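Local structure of alanine racemase (4QHR) at residues M234-E239 with E321-H326; V287-K292 with I305-T310. The protein belongs to the alanine racemase family, in which a TIM-type barrel domain is joined to a C-terminal domain built largely of beta-strands. One frame throughout, in Å; residues are numbered along the deposited sequence.

Contact 1. Residues M234-E239 with E321-H326; sequences MTFTAE and ELWGNH
Met234 comes to the edge of the Trp323 indole, a Met-aromatic contact in which Trp323 NE1 points a weak hydrogen bond at Met234 SD, 3.5 Å away; CG anti to the backbone N (chi1 -176°) and an extended chi2 carry SD there. The carbonyl of Met234 also takes a CA-H...O contact from Gly324. On the other face of the strand, Thr235 OG1 and Asn325 N share a water, 2.8 Å from OG1, while Thr235 CG2 lies across Glu321 CG. Phe236 carries the contact. Its N bonds to Trp323 O (2.7 Å) and its O takes Leu322 N (2.7 Å) plus, weakly, Trp323 N, so two residues face one: a classic beta bulge. The ring turns an edge onto the Trp323 face, centroids 4.8 Å apart and planes at 59°; Phe236 CB sits over the indole's five-membered ring, and Leu322 CD1 lies over one face of the Phe236 ring, 3.9 Å from that centroid. Beyond the bulge, Thr237 pairs with Glu321, whose carboxylate is gripped by His326 ND1 (2.6 Å to OE1) and His326 N. Strand 4-8 flanks strand 234-246, with Val6 touching Met234 and Phe236, and helix 340-345 packs Leu343 and Leu344 against Trp323.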
ATOM      1  N   MET A 234      -7.848  13.828  -3.105  1.00  7.78           N
ATOM      2  CA  MET A 234      -6.480  13.575  -2.715  1.00  7.50           C
ATOM      3  C   MET A 234      -5.472  14.103  -3.743  1.00  7.24           C
ATOM      4  O   MET A 234      -5.577  13.774  -4.933  1.00  6.83           O
ATOM      5  CB  MET A 234      -6.219  12.058  -2.560  1.00  7.45           C
ATOM      6  CG  MET A 234      -4.839  11.731  -2.053  1.00  7.59           C
ATOM      7  SD  MET A 234      -4.328  10.005  -1.924  1.00  7.95           S
ATOM      8  CE  MET A 234      -5.606   9.309  -0.862  1.00  7.86           C
ATOM      9  N   THR A 235      -4.491  14.853  -3.244  1.00  7.25           N
ATOM     10  CA  THR A 235      -3.249  15.099  -3.984  1.00  7.46           C
ATOM     11  C   THR A 235      -2.077  14.408  -3.292  1.00  7.49           C
ATOM     12  O   THR A 235      -1.845  14.588  -2.058  1.00  7.85           O
ATOM     13  CB  THR A 235      -2.995  16.594  -4.132  1.00  7.52           C
ATOM     14  OG1 THR A 235      -4.175  17.181  -4.673  1.00  7.51           O
ATOM     15  CG2 THR A 235      -1.857  16.827  -5.132  1.00  7.51           C
ATOM     16  N   PHE A 236      -1.308  13.634  -4.055  1.00  7.45           N
ATOM     17  CA  PHE A 236      -0.179  12.856  -3.511  1.00  7.55           C
ATOM     18  C   PHE A 236       1.072  13.505  -4.123  1.00  8.06           C
ATOM     19  O   PHE A 236       1.253  13.489  -5.345  1.00  7.83           O
ATOM     20  CB  PHE A 236      -0.359  11.386  -3.920  1.00  7.64           C
ATOM     21  CG  PHE A 236       0.669  10.398  -3.367  1.00  7.69           C
ATOM     22  CD1 PHE A 236       1.385  10.603  -2.172  1.00  7.72           C
ATOM     23  CD2 PHE A 236       0.865   9.211  -4.034  1.00  7.92           C
ATOM     24  CE1 PHE A 236       2.291   9.635  -1.716  1.00  7.75           C
ATOM     25  CE2 PHE A 236       1.766   8.260  -3.599  1.00  7.82           C
ATOM     26  CZ  PHE A 236       2.485   8.474  -2.450  1.00  7.98           C
ATOM     27  N   THR A 237       1.909  14.100  -3.262  1.00  8.57           N
ATOM     28  CA  THR A 237       3.149  14.768  -3.702  1.00  8.76           C
ATOM     29  C   THR A 237       4.460  14.261  -3.101  1.00  8.89           C
ATOM     30  O   THR A 237       4.499  13.593  -2.086  1.00  8.94           O
ATOM     31  CB  THR A 237       3.081  16.303  -3.500  1.00  8.58           C
ATOM     32  OG1 THR A 237       3.251  16.648  -2.114  1.00  8.72           O
ATOM     33  CG2 THR A 237       1.756  16.856  -4.067  1.00  9.01           C
ATOM     34  N   ALA A 238       5.562  14.595  -3.789  1.00  9.24           N
ATOM     35  CA  ALA A 238       6.909  14.407  -3.283  1.00  9.45           C
ATOM     36  C   ALA A 238       7.807  15.516  -3.912  1.00  9.86           C
ATOM     37  O   ALA A 238       7.299  16.454  -4.505  1.00 11.29           O
ATOM     38  CB  ALA A 238       7.421  12.984  -3.568  1.00  9.17           C
ATOM     39  N   GLU A 239       9.105  15.446  -3.738  1.00 10.08           N
ATOM     40  CA  GLU A 239      10.010  16.462  -4.249  1.00 10.26           C
ATOM     41  C   GLU A 239      11.202  15.852  -4.955  1.00  9.77           C
ATOM     42  O   GLU A 239      11.605  14.684  -4.733  1.00  9.45           O
ATOM     43  CB  GLU A 239      10.507  17.394  -3.096  1.00 10.74           C
ATOM     44  CG  GLU A 239       9.482  18.459  -2.711  1.00 11.61           C
ATOM     45  CD  GLU A 239       9.985  19.338  -1.594  1.00 12.81           C
ATOM     46  OE1 GLU A 239      11.219  19.284  -1.291  1.00 14.21           O
ATOM     47  OE2 GLU A 239       9.158  20.070  -1.031  1.00 13.53           O
ATOM     48  N   GLU A 321       3.807  16.133  -8.447  1.00  9.53           N
ATOM     49  CA  GLU A 321       2.507  15.561  -8.178  1.00  9.68           C
ATOM     50  C   GLU A 321       2.404  14.160  -8.753  1.00  9.77           C
ATOM     51  O   GLU A 321       2.534  13.960  -9.975  1.00  9.82           O
ATOM     52  CB  GLU A 321       1.401  16.452  -8.755  1.00  9.59           C
ATOM     53  CG  GLU A 321      -0.005  15.853  -8.599  1.00  9.62           C
ATOM     54  CD  GLU A 321      -1.072  16.783  -9.191  1.00 10.06           C
ATOM     55  OE1 GLU A 321      -0.887  18.015  -9.038  1.00 11.06           O
ATOM     56  OE2 GLU A 321      -2.026  16.300  -9.828  1.00  9.39           O
ATOM     57  N   LEU A 322       2.146  13.178  -7.889  1.00  9.77           N
ATOM     58  CA  LEU A 322       2.006  11.800  -8.333  1.00  9.26           C
ATOM     59  C   LEU A 322       0.586  11.536  -8.765  1.00  9.26           C
ATOM     60  O   LEU A 322       0.345  10.897  -9.779  1.00  9.09           O
ATOM     61  CB  LEU A 322       2.467  10.863  -7.250  1.00  9.86           C
ATOM     62  CG  LEU A 322       3.883  11.282  -6.881  1.00 10.42           C
ATOM     63  CD1 LEU A 322       4.116  10.950  -5.457  1.00 10.91           C
ATOM     64  CD2 LEU A 322       4.891  10.721  -7.877  1.00 10.22           C
ATOM     65  N   TRP A 323      -0.375  12.074  -8.035  1.00  8.63           N
ATOM     66  CA  TRP A 323      -1.692  12.234  -8.568  1.00  8.40           C
ATOM     67  C   TRP A 323      -2.413  13.286  -7.793  1.00  8.65           C
ATOM     68  O   TRP A 323      -1.988  13.643  -6.676  1.00  8.34           O
ATOM     69  CB  TRP A 323      -2.456  10.909  -8.568  1.00  8.61           C
ATOM     70  CG  TRP A 323      -2.642  10.196  -7.252  1.00  8.20           C
ATOM     71  CD1 TRP A 323      -3.557  10.500  -6.264  1.00  8.39           C
ATOM     72  CD2 TRP A 323      -2.024   8.983  -6.857  1.00  8.10           C
ATOM     73  NE1 TRP A 323      -3.484   9.555  -5.262  1.00  8.23           N
ATOM     74  CE2 TRP A 323      -2.544   8.626  -5.608  1.00  8.00           C
ATOM     75  CE3 TRP A 323      -1.032   8.176  -7.429  1.00  7.94           C
ATOM     76  CZ2 TRP A 323      -2.122   7.485  -4.921  1.00  8.06           C
ATOM     77  CZ3 TRP A 323      -0.619   7.045  -6.739  1.00  8.10           C
ATOM     78  CH2 TRP A 323      -1.188   6.712  -5.501  1.00  8.09           C
ATOM     79  N   GLY A 324      -3.471  13.826  -8.396  1.00  8.80           N
ATOM     80  CA  GLY A 324      -4.252  14.907  -7.803  1.00  8.89           C
ATOM     81  C   GLY A 324      -5.086  15.595  -8.887  1.00  9.35           C
ATOM     82  O   GLY A 324      -5.728  14.945  -9.682  1.00  9.46           O
ATOM     83  N   ASN A 325      -5.094  16.919  -8.920  1.00 10.09           N
ATOM     84  CA  ASN A 325      -5.902  17.605  -9.947  1.00 10.92           C
ATOM     85  C   ASN A 325      -5.260  17.669 -11.352  1.00 10.82           C
ATOM     86  O   ASN A 325      -5.970  17.930 -12.347  1.00 11.31           O
ATOM     87  CB  ASN A 325      -6.204  19.014  -9.512  1.00 11.34           C
ATOM     88  CG  ASN A 325      -7.200  19.079  -8.400  1.00 11.76           C
ATOM     89  OD1 ASN A 325      -6.849  19.370  -7.230  1.00 12.64           O
ATOM     90  ND2 ASN A 325      -8.428  18.815  -8.726  1.00 11.88           N
ATOM     91  N   HIS A 326      -3.943  17.464 -11.439  1.00 10.55           N
ATOM     92  CA  HIS A 326      -3.220  17.602 -12.714  1.00 10.63           C
ATOM     93  C   HIS A 326      -2.846  16.279 -13.298  1.00 10.49           C
ATOM     94  O   HIS A 326      -2.962  16.132 -14.512  1.00 12.01           O
ATOM     95  CB  HIS A 326      -1.999  18.490 -12.521  1.00 10.73           C
ATOM     96  CG  HIS A 326      -2.340  19.741 -11.791  1.00 11.11           C
ATOM     97  ND1 HIS A 326      -2.117  19.880 -10.448  1.00 11.27           N
ATOM     98  CD2 HIS A 326      -3.008  20.849 -12.181  1.00 10.91           C
ATOM     99  CE1 HIS A 326      -2.550  21.070 -10.050  1.00 11.67           C
ATOM    100  NE2 HIS A 326      -3.120  21.668 -11.084  1.00 11.07           N
TER
HETATM  101  O   HOH W   1      -3.788  18.654  -7.002  1.00  9.25           O

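Contact 2. Residues V287-K292 with I305-T310; sequences VAIDGK and IAIDVT
The beta hairpin formed by strands 286-289 and 292-297 lays Val287 and Ile289 against Ile305, Ile307 and Val309. Val287 spreads both methyls: CG2 meets Ile307 CG2 at 3.9 Å, the two side chains crossing at about a right angle, and CG1 approaches Ile305 CD1 at 4.3 Å. Ile307 CD1 comes within 4.1 Å of Val287 CG2; its modelled approach to Ile289 CD1 is too short to be reliable. Ile289 CD1 also lies 4.4 Å from Val309 CG1. No hydrogen bond joins the segments, because strand 292-297 pairs with both and lies between them in the curled mixed sheet; the short strand axes are 9.6 Å apart and cross at -61°, and the contact reaches over strand 292-297 on the face of the sheet that carries Val287, Ile305 and Ile307; Val296 and Val320 also touch Val287. The hairpin closes through a type I' turn from Ile289 to Lys292, with Lys292 N bonded to Ile289 O. After strand 305-308, Asp308 OD1 accepts Thr310 N (2.9 Å), an Asx turn, and also the hydroxyl Thr310 OG1 (2.7 Å), which in turn is bonded to Asp265 N of strand 264-269.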
ATOM      1  N   VAL A 287       4.219  11.928 -14.151  1.00  9.19           N
ATOM      2  CA  VAL A 287       3.935  12.789 -13.014  1.00  9.56           C
ATOM      3  C   VAL A 287       3.657  14.225 -13.526  1.00 10.18           C
ATOM      4  O   VAL A 287       3.976  14.564 -14.681  1.00 10.76           O
ATOM      5  CB  VAL A 287       5.056  12.822 -12.003  1.00  9.54           C
ATOM      6  CG1 VAL A 287       5.366  11.413 -11.503  1.00  9.46           C
ATOM      7  CG2 VAL A 287       6.349  13.445 -12.585  1.00  9.28           C
ATOM      8  N   ALA A 288       3.117  15.067 -12.661  1.00 11.41           N
ATOM      9  CA  ALA A 288       2.798  16.449 -13.028  1.00 11.92           C
ATOM     10  C   ALA A 288       3.760  17.365 -12.301  1.00 12.64           C
ATOM     11  O   ALA A 288       3.912  17.276 -11.065  1.00 12.14           O
ATOM     12  CB  ALA A 288       1.371  16.770 -12.675  1.00 11.87           C
ATOM     13  N   ILE A 289       4.449  18.214 -13.053  1.00 13.22           N
ATOM     14  CA  ILE A 289       5.433  19.157 -12.489  1.00 13.97           C
ATOM     15  C   ILE A 289       5.360  20.458 -13.295  1.00 15.10           C
ATOM     16  O   ILE A 289       5.445  20.401 -14.522  1.00 15.22           O
ATOM     17  CB  ILE A 289       6.908  18.668 -12.663  1.00 14.86           C
ATOM     18  CG1 ILE A 289       7.112  17.306 -12.037  1.00 14.08           C
ATOM     19  CG2 ILE A 289       7.888  19.715 -12.099  1.00 15.14           C
ATOM     20  CD1 ILE A 289       8.502  16.724 -12.203  1.00 14.05           C
ATOM     21  N   ASP A 290       5.228  21.599 -12.613  1.00 16.18           N
ATOM     22  CA  ASP A 290       5.351  22.938 -13.210  1.00 16.92           C
ATOM     23  C   ASP A 290       4.348  23.101 -14.390  1.00 17.00           C
ATOM     24  O   ASP A 290       4.668  23.754 -15.395  1.00 17.16           O
ATOM     25  CB  ASP A 290       6.824  23.181 -13.659  1.00 17.47           C
ATOM     26  CG  ASP A 290       7.109  24.667 -14.036  1.00 19.11           C
ATOM     27  OD1 ASP A 290       6.705  25.555 -13.285  1.00 19.40           O
ATOM     28  OD2 ASP A 290       7.725  24.943 -15.093  1.00 21.74           O
ATOM     29  N   GLY A 291       3.162  22.490 -14.274  1.00 16.69           N
ATOM     30  CA  GLY A 291       2.182  22.509 -15.363  1.00 16.45           C
ATOM     31  C   GLY A 291       2.425  21.598 -16.540  1.00 16.90           C
ATOM     32  O   GLY A 291       1.691  21.667 -17.544  1.00 15.34           O
ATOM     33  N   LYS A 292       3.427  20.729 -16.434  1.00 17.58           N
ATOM     34  CA  LYS A 292       3.718  19.742 -17.470  1.00 18.32           C
ATOM     35  C   LYS A 292       3.560  18.329 -16.932  1.00 16.99           C
ATOM     36  O   LYS A 292       3.421  18.099 -15.737  1.00 15.38           O
ATOM     37  CB  LYS A 292       5.149  19.908 -17.964  1.00 20.14           C
ATOM     38  CG  LYS A 292       5.308  21.065 -18.934  1.00 22.67           C
ATOM     39  CD  LYS A 292       6.116  22.182 -18.338  1.00 23.19           C
ATOM     40  CE  LYS A 292       5.853  23.503 -19.049  1.00 24.21           C
ATOM     41  NZ  LYS A 292       5.629  24.561 -18.004  1.00 23.15           N
ATOM     42  N   ILE A 305      11.859   7.337  -7.315  1.00  7.99           N
ATOM     43  CA  ILE A 305      11.573   7.171  -8.733  1.00  7.81           C
ATOM     44  C   ILE A 305      12.420   8.145  -9.545  1.00  7.92           C
ATOM     45  O   ILE A 305      12.916   9.181  -9.022  1.00  7.49           O
ATOM     46  CB  ILE A 305      10.036   7.329  -9.097  1.00  7.63           C
ATOM     47  CG1 ILE A 305       9.560   8.774  -8.918  1.00  7.52           C
ATOM     48  CG2 ILE A 305       9.200   6.367  -8.321  1.00  7.58           C
ATOM     49  CD1 ILE A 305       8.105   9.059  -9.256  1.00  7.46           C
ATOM     50  N   ALA A 306      12.568   7.820 -10.848  1.00  8.09           N
ATOM     51  CA  ALA A 306      13.253   8.704 -11.781  1.00  8.33           C
ATOM     52  C   ALA A 306      12.256   9.228 -12.834  1.00  8.98           C
ATOM     53  O   ALA A 306      11.383   8.482 -13.291  1.00  8.69           O
ATOM     54  CB  ALA A 306      14.401   7.974 -12.445  1.00  8.45           C
ATOM     55  N   ILE A 307      12.398  10.506 -13.197  1.00  9.91           N
ATOM     56  CA  ILE A 307      11.561  11.157 -14.175  1.00 11.25           C
ATOM     57  C   ILE A 307      12.439  11.866 -15.209  1.00 11.88           C
ATOM     58  O   ILE A 307      13.555  12.338 -14.895  1.00 10.29           O
ATOM     59  CB  ILE A 307      10.566  12.137 -13.523  1.00 12.90           C
ATOM     60  CG1 ILE A 307      11.284  13.236 -12.813  1.00 14.12           C
ATOM     61  CG2 ILE A 307       9.647  11.416 -12.494  1.00 12.72           C
ATOM     62  CD1 ILE A 307      10.317  14.110 -12.062  1.00 15.88           C
ATOM     63  N   ASP A 308      11.944  11.901 -16.440  1.00 12.53           N
ATOM     64  CA  ASP A 308      12.592  12.636 -17.506  1.00 13.44           C
ATOM     65  C   ASP A 308      12.140  14.079 -17.428  1.00 13.93           C
ATOM     66  O   ASP A 308      10.977  14.372 -17.679  1.00 14.16           O
ATOM     67  CB  ASP A 308      12.215  12.017 -18.850  1.00 13.73           C
ATOM     68  CG  ASP A 308      12.759  12.785 -20.026  1.00 14.64           C
ATOM     69  OD1 ASP A 308      13.549  13.705 -19.833  1.00 12.84           O
ATOM     70  OD2 ASP A 308      12.382  12.408 -21.168  1.00 15.52           O
ATOM     71  N   VAL A 309      13.079  14.966 -17.096  1.00 15.07           N
ATOM     72  CA  VAL A 309      12.804  16.385 -16.959  1.00 16.57           C
ATOM     73  C   VAL A 309      13.463  17.197 -18.065  1.00 19.29           C
ATOM     74  O   VAL A 309      13.526  18.416 -17.967  1.00 21.69           O
ATOM     75  CB  VAL A 309      13.218  16.947 -15.590  1.00 15.68           C
ATOM     76  CG1 VAL A 309      12.285  16.385 -14.515  1.00 15.48           C
ATOM     77  CG2 VAL A 309      14.685  16.679 -15.259  1.00 15.19           C
ATOM     78  N   THR A 310      13.944  16.532 -19.098  1.00 21.14           N
ATOM     79  CA  THR A 310      14.585  17.223 -20.220  1.00 23.39           C
ATOM     80  C   THR A 310      13.797  18.481 -20.652  1.00 25.86           C
ATOM     81  O   THR A 310      14.385  19.572 -20.765  1.00 27.20           O
ATOM     82  CB  THR A 310      14.845  16.262 -21.398  1.00 23.52           C
ATOM     83  OG1 THR A 310      15.593  15.142 -20.915  1.00 22.75           O
ATOM     84  CG2 THR A 310      15.678  16.985 -22.504  1.00 24.09           C
TER

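How the contacts relate
The centres of contact 1 and contact 2 lie about 12 Å apart in the same mixed sheet of the C-terminal domain, and residues 287-310 fall between the two segments of contact 1 along the chain. They meet where the chain turns a corner at Leu322: Glu321 N probably bonds to Ala288 O (2.9 Å), and Leu322 CD2 packs on Val287 CG1 (3.7 Å). Leu322 thus bridges the Phe236 ring of contact 1 and the apolar cluster of contact 2, while His326 CB rests on Ala288 CB (3.8 Å). The modified Lys34 belongs to neither contact.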